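Local coordinates for protein thiazoline oxidase/subtilisin-like protease (Prochloron didemni, PDB 4H6X) that probably cleaves patellamide precursor peptides and passes the freed acyl end to the peptide's own N terminus, closing macrocycles as a subtilisin-like transamidating protease, at residues A[35-40]-A[134-139]; A[24-29]-A[288-293]. One frame throughout, in Å; residues are numbered along the deposited sequence.

Contact 1: residues A[35-40]-A[134-139]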
ATOM      1  N   ILE A  35      -7.509  -7.198   0.835  1.00 23.58           N
ATOM      2  CA  ILE A  35      -7.055  -5.853   0.485  1.00 22.41           C
ATOM      3  C   ILE A  35      -7.253  -5.697  -1.018  1.00 22.34           C
ATOM      4  O   ILE A  35      -6.766  -6.514  -1.792  1.00 21.27           O
ATOM      5  CB  ILE A  35      -5.547  -5.647   0.818  1.00 23.64           C
ATOM      6  CG1 ILE A  35      -5.263  -5.903   2.316  1.00 22.98           C
ATOM      7  CG2 ILE A  35      -5.075  -4.255   0.390  1.00 22.55           C
ATOM      8  CD1 ILE A  35      -3.878  -6.480   2.581  1.00 23.16           C
ATOM      9  N   VAL A  36      -7.982  -4.657  -1.424  1.00 22.93           N
ATOM     10  CA  VAL A  36      -8.134  -4.360  -2.850  1.00 22.53           C
ATOM     11  C   VAL A  36      -7.264  -3.158  -3.161  1.00 22.31           C
ATOM     12  O   VAL A  36      -7.401  -2.098  -2.540  1.00 21.44           O
ATOM     13  CB  VAL A  36      -9.605  -4.109  -3.268  1.00 22.79           C
ATOM     14  CG1 VAL A  36      -9.693  -3.793  -4.758  1.00 21.57           C
ATOM     15  CG2 VAL A  36     -10.466  -5.333  -2.949  1.00 22.70           C
ATOM     16  N   ILE A  37      -6.384  -3.327  -4.141  1.00 22.11           N
ATOM     17  CA  ILE A  37      -5.430  -2.298  -4.510  1.00 21.83           C
ATOM     18  C   ILE A  37      -5.845  -1.666  -5.830  1.00 22.73           C
ATOM     19  O   ILE A  37      -5.828  -2.321  -6.894  1.00 22.92           O
ATOM     20  CB  ILE A  37      -3.998  -2.881  -4.615  1.00 21.86           C
ATOM     21  CG1 ILE A  37      -3.565  -3.465  -3.257  1.00 22.55           C
ATOM     22  CG2 ILE A  37      -3.003  -1.832  -5.092  1.00 20.13           C
ATOM     23  CD1 ILE A  37      -2.232  -4.216  -3.318  1.00 21.62           C
ATOM     24  N   ILE A  38      -6.233  -0.400  -5.741  1.00 22.04           N
ATOM     25  CA  ILE A  38      -6.598   0.395  -6.899  1.00 22.47           C
ATOM     26  C   ILE A  38      -5.352   1.142  -7.357  1.00 23.66           C
ATOM     27  O   ILE A  38      -4.939   2.154  -6.756  1.00 23.61           O
ATOM     28  CB  ILE A  38      -7.793   1.337  -6.589  1.00 21.52           C
ATOM     29  CG1 ILE A  38      -9.011   0.500  -6.146  1.00 21.04           C
ATOM     30  CG2 ILE A  38      -8.092   2.243  -7.786  1.00 21.66           C
ATOM     31  CD1 ILE A  38     -10.214   1.320  -5.674  1.00 21.10           C
ATOM     32  N   ASP A  39      -4.735   0.630  -8.424  1.00 23.90           N
ATOM     33  CA  ASP A  39      -3.437   1.142  -8.872  1.00 24.56           C
ATOM     34  C   ASP A  39      -3.240   0.623 -10.295  1.00 25.20           C
ATOM     35  O   ASP A  39      -4.222   0.294 -10.967  1.00 24.67           O
ATOM     36  CB  ASP A  39      -2.331   0.631  -7.921  1.00 25.64           C
ATOM     37  CG  ASP A  39      -1.035   1.454  -7.993  1.00 29.35           C
ATOM     38  OD1 ASP A  39      -0.723   2.063  -9.046  1.00 31.74           O
ATOM     39  OD2 ASP A  39      -0.292   1.447  -6.989  1.00 29.28           O
ATOM     40  N   GLY A  40      -1.994   0.541 -10.752  1.00 24.91           N
ATOM     41  CA  GLY A  40      -1.694  -0.042 -12.076  1.00 24.65           C
ATOM     42  C   GLY A  40      -1.721  -1.562 -12.083  1.00 24.75           C
ATOM     43  O   GLY A  40      -2.249  -2.206 -11.163  1.00 23.05           O
ATOM     44  N   VAL A 134      -5.022 -10.591  -1.478  1.00 26.86           N
ATOM     45  CA  VAL A 134      -4.896  -9.323  -2.185  1.00 26.46           C
ATOM     46  C   VAL A 134      -5.537  -9.425  -3.561  1.00 25.50           C
ATOM     47  O   VAL A 134      -5.276 -10.387  -4.302  1.00 23.74           O
ATOM     48  CB  VAL A 134      -3.425  -8.878  -2.324  1.00 26.89           C
ATOM     49  CG1 VAL A 134      -3.308  -7.737  -3.331  1.00 26.58           C
ATOM     50  CG2 VAL A 134      -2.855  -8.464  -0.967  1.00 26.87           C
ATOM     51  N   ILE A 135      -6.392  -8.450  -3.872  1.00 23.80           N
ATOM     52  CA  ILE A 135      -6.941  -8.276  -5.223  1.00 23.34           C
ATOM     53  C   ILE A 135      -6.400  -6.977  -5.810  1.00 24.78           C
ATOM     54  O   ILE A 135      -6.627  -5.891  -5.260  1.00 24.49           O
ATOM     55  CB  ILE A 135      -8.486  -8.228  -5.229  1.00 24.14           C
ATOM     56  CG1 ILE A 135      -9.061  -9.565  -4.726  1.00 24.55           C
ATOM     57  CG2 ILE A 135      -9.027  -7.873  -6.632  1.00 23.96           C
ATOM     58  CD1 ILE A 135     -10.562  -9.543  -4.433  1.00 25.50           C
ATOM     59  N   ASN A 136      -5.648  -7.095  -6.900  1.00 23.51           N
ATOM     60  CA  ASN A 136      -5.272  -5.930  -7.682  1.00 23.76           C
ATOM     61  C   ASN A 136      -6.384  -5.572  -8.663  1.00 22.06           C
ATOM     62  O   ASN A 136      -6.889  -6.438  -9.384  1.00 23.95           O
ATOM     63  CB  ASN A 136      -3.958  -6.183  -8.426  1.00 23.59           C
ATOM     64  CG  ASN A 136      -2.736  -6.037  -7.529  1.00 25.84           C
ATOM     65  OD1 ASN A 136      -2.295  -4.920  -7.231  1.00 27.28           O
ATOM     66  ND2 ASN A 136      -2.168  -7.155  -7.121  1.00 23.27           N
ATOM     67  N   MET A 137      -6.773  -4.302  -8.690  1.00 22.57           N
ATOM     68  CA  MET A 137      -7.736  -3.817  -9.681  1.00 21.95           C
ATOM     69  C   MET A 137      -7.031  -2.789 -10.578  1.00 23.01           C
ATOM     70  O   MET A 137      -7.073  -1.577 -10.300  1.00 21.86           O
ATOM     71  CB  MET A 137      -8.957  -3.202  -8.992  1.00 22.75           C
ATOM     72  CG  MET A 137     -10.094  -2.846  -9.947  1.00 22.55           C
ATOM     73  SD  MET A 137     -11.423  -1.889  -9.170  1.00 24.86           S
ATOM     74  CE  MET A 137     -11.946  -3.039  -7.911  1.00 20.88           C
ATOM     75  N   PRO A 138      -6.347  -3.264 -11.640  1.00 22.67           N
ATOM     76  CA  PRO A 138      -5.481  -2.352 -12.407  1.00 23.22           C
ATOM     77  C   PRO A 138      -6.262  -1.277 -13.150  1.00 24.05           C
ATOM     78  O   PRO A 138      -7.334  -1.559 -13.681  1.00 24.06           O
ATOM     79  CB  PRO A 138      -4.801  -3.282 -13.423  1.00 23.47           C
ATOM     80  CG  PRO A 138      -4.859  -4.631 -12.785  1.00 24.48           C
ATOM     81  CD  PRO A 138      -6.209  -4.652 -12.105  1.00 22.76           C
ATOM     82  N   GLN A 139      -5.691  -0.075 -13.208  1.00 23.59           N
ATOM     83  CA  GLN A 139      -6.327   1.095 -13.796  1.00 25.67           C
ATOM     84  C   GLN A 139      -5.571   1.644 -15.024  1.00 27.47           C
ATOM     85  O   GLN A 139      -5.940   2.693 -15.570  1.00 26.79           O
ATOM     86  CB  GLN A 139      -6.422   2.214 -12.743  1.00 25.36           C
ATOM     87  CG  GLN A 139      -7.142   1.835 -11.449  1.00 24.44           C
ATOM     88  CD  GLN A 139      -8.590   1.440 -11.686  1.00 25.36           C
ATOM     89  OE1 GLN A 139      -9.295   2.070 -12.477  1.00 25.80           O
ATOM     90  NE2 GLN A 139      -9.030   0.380 -11.027  1.00 24.65           N
TER
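I37 and I135 lie on neighbouring parallel strands, 35-39 and 134-138, whose axes come within 4.7 Å and diverge by 21°. Three nearly straight backbone hydrogen bonds form the ladder: I135 N to I35 O (2.9 Å), I37 N to I135 O and M137 N to I37 O. Farther on the pairing loosens, and the bond from Q139 N to D39 O is weak, bent to 129°.

On the face carrying I35, I37, V134 and N136, the I37 methyl CD1 meets CG1 of V134 at 3.7 Å. With CG1 of I37 beside its own backbone N (chi1 -61°), that methyl is carried back toward V134, while CB and CG2 lie alongside the amide of N136, whose OD1 comes within 3.7 Å of I37 CB. This buried amide is gripped at both ends, ND2 hydrogen-bonded to the OH of Y44 and OD1 to OG1 of T114, which fixes its rotation. Helix 101-118 covers the same face through T114 and I117.

On the other face V36 and I135 stand side by side. M137 extends until chi3 bends it, bringing its terminal CE to 3.9 Å from V36 CG1; M137 also packs on A159 and L162 of helix 154-165. Farther along, the folded chain of Q139 passes across I38, with CG 3.8 Å from I38 CG2, and its NE2 turns back to donate a hydrogen bond to M137 O from above the carbonyl plane.

D39, in the last part of its segment, has its carboxylate tied down twice: OD1 accepts from G40 N, and OD2 hydrogen-bonds ND1 of H109. An aspartate toward the C-terminal edge of an inner parallel strand, paired with a histidine from the adjoining helix, is the hallmark of the subtilisin fold, consistent with a D39-H109-S274 catalytic triad.

Contact 2: residues A[24-29]-A[288-293]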
ATOM      1  N   HIS A  24       4.580  -9.019  13.845  1.00 30.95           N
ATOM      2  CA  HIS A  24       4.914 -10.136  12.925  1.00 33.08           C
ATOM      3  C   HIS A  24       5.020 -11.470  13.667  1.00 35.71           C
ATOM      4  O   HIS A  24       4.617 -12.518  13.146  1.00 35.06           O
ATOM      5  CB  HIS A  24       6.194  -9.881  12.125  1.00 32.70           C
ATOM      6  CG  HIS A  24       5.990  -9.072  10.876  1.00 33.06           C
ATOM      7  ND1 HIS A  24       4.788  -9.022  10.202  1.00 34.94           N
ATOM      8  CD2 HIS A  24       6.849  -8.306  10.166  1.00 32.60           C
ATOM      9  CE1 HIS A  24       4.912  -8.240   9.144  1.00 34.12           C
ATOM     10  NE2 HIS A  24       6.152  -7.793   9.098  1.00 33.59           N
ATOM     11  N   ASN A  25       5.535 -11.422  14.897  1.00 37.25           N
ATOM     12  CA  ASN A  25       5.635 -12.630  15.723  1.00 38.90           C
ATOM     13  C   ASN A  25       4.290 -13.257  16.021  1.00 38.89           C
ATOM     14  O   ASN A  25       4.210 -14.455  16.272  1.00 40.61           O
ATOM     15  CB  ASN A  25       6.381 -12.344  17.029  1.00 40.25           C
ATOM     16  CG  ASN A  25       7.853 -12.083  16.803  1.00 42.90           C
ATOM     17  OD1 ASN A  25       8.373 -12.315  15.708  1.00 45.37           O
ATOM     18  ND2 ASN A  25       8.534 -11.594  17.829  1.00 43.02           N
ATOM     19  N   GLN A  26       3.239 -12.438  15.986  1.00 38.06           N
ATOM     20  CA  GLN A  26       1.873 -12.894  16.265  1.00 38.52           C
ATOM     21  C   GLN A  26       1.081 -13.251  14.995  1.00 39.06           C
ATOM     22  O   GLN A  26       0.313 -14.221  14.989  1.00 38.31           O
ATOM     23  CB  GLN A  26       1.128 -11.839  17.080  1.00 40.38           C
ATOM     24  CG  GLN A  26       1.846 -11.456  18.365  1.00 44.19           C
ATOM     25  CD  GLN A  26       0.956 -10.723  19.345  1.00 46.60           C
ATOM     26  OE1 GLN A  26      -0.146 -11.168  19.647  1.00 50.47           O
ATOM     27  NE2 GLN A  26       1.439  -9.600  19.856  1.00 48.27           N
ATOM     28  N   THR A  27       1.265 -12.460  13.931  1.00 35.90           N
ATOM     29  CA  THR A  27       0.600 -12.722  12.646  1.00 34.07           C
ATOM     30  C   THR A  27       1.408 -12.209  11.435  1.00 32.57           C
ATOM     31  O   THR A  27       2.123 -11.200  11.523  1.00 28.47           O
ATOM     32  CB  THR A  27      -0.878 -12.202  12.626  1.00 34.77           C
ATOM     33  OG1 THR A  27      -1.554 -12.656  11.440  1.00 35.43           O
ATOM     34  CG2 THR A  27      -0.965 -10.680  12.713  1.00 34.38           C
ATOM     35  N   LEU A  28       1.318 -12.935  10.323  1.00 32.06           N
ATOM     36  CA  LEU A  28       1.769 -12.407   9.032  1.00 34.06           C
ATOM     37  C   LEU A  28       0.549 -12.149   8.142  1.00 32.66           C
ATOM     38  O   LEU A  28       0.677 -11.944   6.938  1.00 33.19           O
ATOM     39  CB  LEU A  28       2.759 -13.355   8.338  1.00 33.99           C
ATOM     40  CG  LEU A  28       4.122 -13.636   8.983  1.00 35.10           C
ATOM     41  CD1 LEU A  28       4.942 -14.538   8.069  1.00 34.61           C
ATOM     42  CD2 LEU A  28       4.899 -12.368   9.325  1.00 34.20           C
ATOM     43  N   GLY A  29      -0.630 -12.156   8.758  1.00 32.07           N
ATOM     44  CA  GLY A  29      -1.883 -11.878   8.071  1.00 33.07           C
ATOM     45  C   GLY A  29      -2.817 -13.069   8.040  1.00 34.78           C
ATOM     46  O   GLY A  29      -2.417 -14.203   8.331  1.00 36.06           O
ATOM     47  N   MET A 288      -6.248  -6.168  11.712  1.00 28.59           N
ATOM     48  CA  MET A 288      -7.485  -6.859  11.378  1.00 27.85           C
ATOM     49  C   MET A 288      -7.316  -8.384  11.424  1.00 29.49           C
ATOM     50  O   MET A 288      -8.221  -9.093  11.869  1.00 29.72           O
ATOM     51  CB  MET A 288      -8.006  -6.447   9.988  1.00 27.81           C
ATOM     52  CG  MET A 288      -8.434  -5.000   9.846  1.00 27.85           C
ATOM     53  SD  MET A 288      -9.090  -4.724   8.180  1.00 30.27           S
ATOM     54  CE  MET A 288      -9.600  -3.014   8.351  1.00 28.82           C
ATOM     55  N   SER A 289      -6.178  -8.889  10.957  1.00 29.43           N
ATOM     56  CA  SER A 289      -5.909 -10.331  11.029  1.00 32.26           C
ATOM     57  C   SER A 289      -5.963 -10.855  12.472  1.00 34.11           C
ATOM     58  O   SER A 289      -6.453 -11.958  12.736  1.00 35.28           O
ATOM     59  CB  SER A 289      -4.557 -10.650  10.392  1.00 32.00           C
ATOM     60  OG  SER A 289      -4.587 -10.295   9.024  1.00 30.88           O
ATOM     61  N   LEU A 290      -5.473 -10.038  13.392  1.00 36.51           N
ATOM     62  CA  LEU A 290      -5.445 -10.364  14.817  1.00 38.57           C
ATOM     63  C   LEU A 290      -6.855 -10.350  15.433  1.00 39.60           C
ATOM     64  O   LEU A 290      -7.148 -11.134  16.335  1.00 37.78           O
ATOM     65  CB  LEU A 290      -4.524  -9.380  15.523  1.00 40.53           C
ATOM     66  CG  LEU A 290      -3.562  -9.871  16.594  1.00 43.43           C
ATOM     67  CD1 LEU A 290      -2.868 -11.162  16.168  1.00 43.04           C
ATOM     68  CD2 LEU A 290      -2.563  -8.759  16.865  1.00 41.87           C
ATOM     69  N   GLN A 291      -7.726  -9.473  14.928  1.00 37.24           N
ATOM     70  CA  GLN A 291      -9.136  -9.472  15.316  1.00 39.56           C
ATOM     71  C   GLN A 291      -9.780 -10.807  14.959  1.00 42.77           C
ATOM     72  O   GLN A 291     -10.416 -11.438  15.811  1.00 43.79           O
ATOM     73  CB  GLN A 291      -9.897  -8.313  14.662  1.00 35.49           C
ATOM     74  CG  GLN A 291      -9.590  -6.936  15.237  1.00 33.83           C
ATOM     75  CD  GLN A 291     -10.265  -5.811  14.458  1.00 33.66           C
ATOM     76  OE1 GLN A 291     -10.533  -5.940  13.259  1.00 31.62           O
ATOM     77  NE2 GLN A 291     -10.535  -4.697  15.135  1.00 31.99           N
ATOM     78  N   VAL A 292      -9.592 -11.237  13.707  1.00 44.03           N
ATOM     79  CA  VAL A 292     -10.046 -12.552  13.226  1.00 47.43           C
ATOM     80  C   VAL A 292      -9.423 -13.715  14.012  1.00 48.36           C
ATOM     81  O   VAL A 292     -10.114 -14.688  14.324  1.00 51.19           O
ATOM     82  CB  VAL A 292      -9.770 -12.746  11.710  1.00 48.41           C
ATOM     83  CG1 VAL A 292     -10.229 -14.122  11.240  1.00 51.14           C
ATOM     84  CG2 VAL A 292     -10.469 -11.673  10.898  1.00 48.30           C
ATOM     85  N   GLN A 293      -8.131 -13.615  14.326  1.00 49.44           N
ATOM     86  CA  GLN A 293      -7.426 -14.653  15.096  1.00 55.33           C
ATOM     87  C   GLN A 293      -8.043 -14.867  16.479  1.00 56.49           C
ATOM     88  O   GLN A 293      -8.115 -15.996  16.963  1.00 55.99           O
ATOM     89  CB  GLN A 293      -5.939 -14.319  15.243  1.00 57.62           C
ATOM     90  CG  GLN A 293      -5.133 -15.345  16.035  1.00 62.20           C
ATOM     91  CD  GLN A 293      -3.653 -15.011  16.104  1.00 64.63           C
ATOM     92  OE1 GLN A 293      -2.971 -14.926  15.078  1.00 66.96           O
ATOM     93  NE2 GLN A 293      -3.148 -14.819  17.318  1.00 62.62           N
TER
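T27 meets helix 273-293 with both of its branches, and the two branches do different work. Its methyl CG2 lies 4.0 Å from CD1 of L290, the side chains crossing at a slant, and Q26 CB reaches the same leucine methyl. The hydroxyl branch faces S289, with T27 OG1 3.8 Å from S289 CB. Beyond it G29 passes close over the serine, its CA 3.3 Å from S289 OG.

What sets the threonine is an ST turn: OG1, placed opposite the backbone N (chi1 -171°), accepts from G29 N at 2.9 Å. At the backbone angles of G29 any side chain would collide with the carbonyl oxygen of L28. A valine in place of T27 would probably leave G29 N without its acceptor and free the turn to shift away from S289.

On the helix side, S289 OG hydrogen-bonds to A285 O, one turn earlier, and makes a weak hydrogen bond with D30 N. L290 is also packed by M336 and F340 of helix 332-340. Between T27, G29, S289 and L290 the fit is largely van der Waals: T27 OG1 serves its own turn, while S289 OG, satisfied by A285 O, adds a weak link just after G29.

From the N terminus the chain first runs through helix 20-26 and the turn at 27-29, the near half of contact 2, and then directly into strand 34-39, the near half of contact 1. Contact 1 closes a loop of 93 residues, including helix 101-118, when strand 133-138 returns beside that strand. Contact 2 closes only at the end of helix 273-293, after 258 residues, so contact 1 nests wholly within it. The centres lie 22 Å apart and the nearest atoms about 7 Å. One joins two inner, adjacent strands of the parallel sheet; the other lays the N-terminal segment against the long helix whose earlier residues T281 and A285 pack on I35.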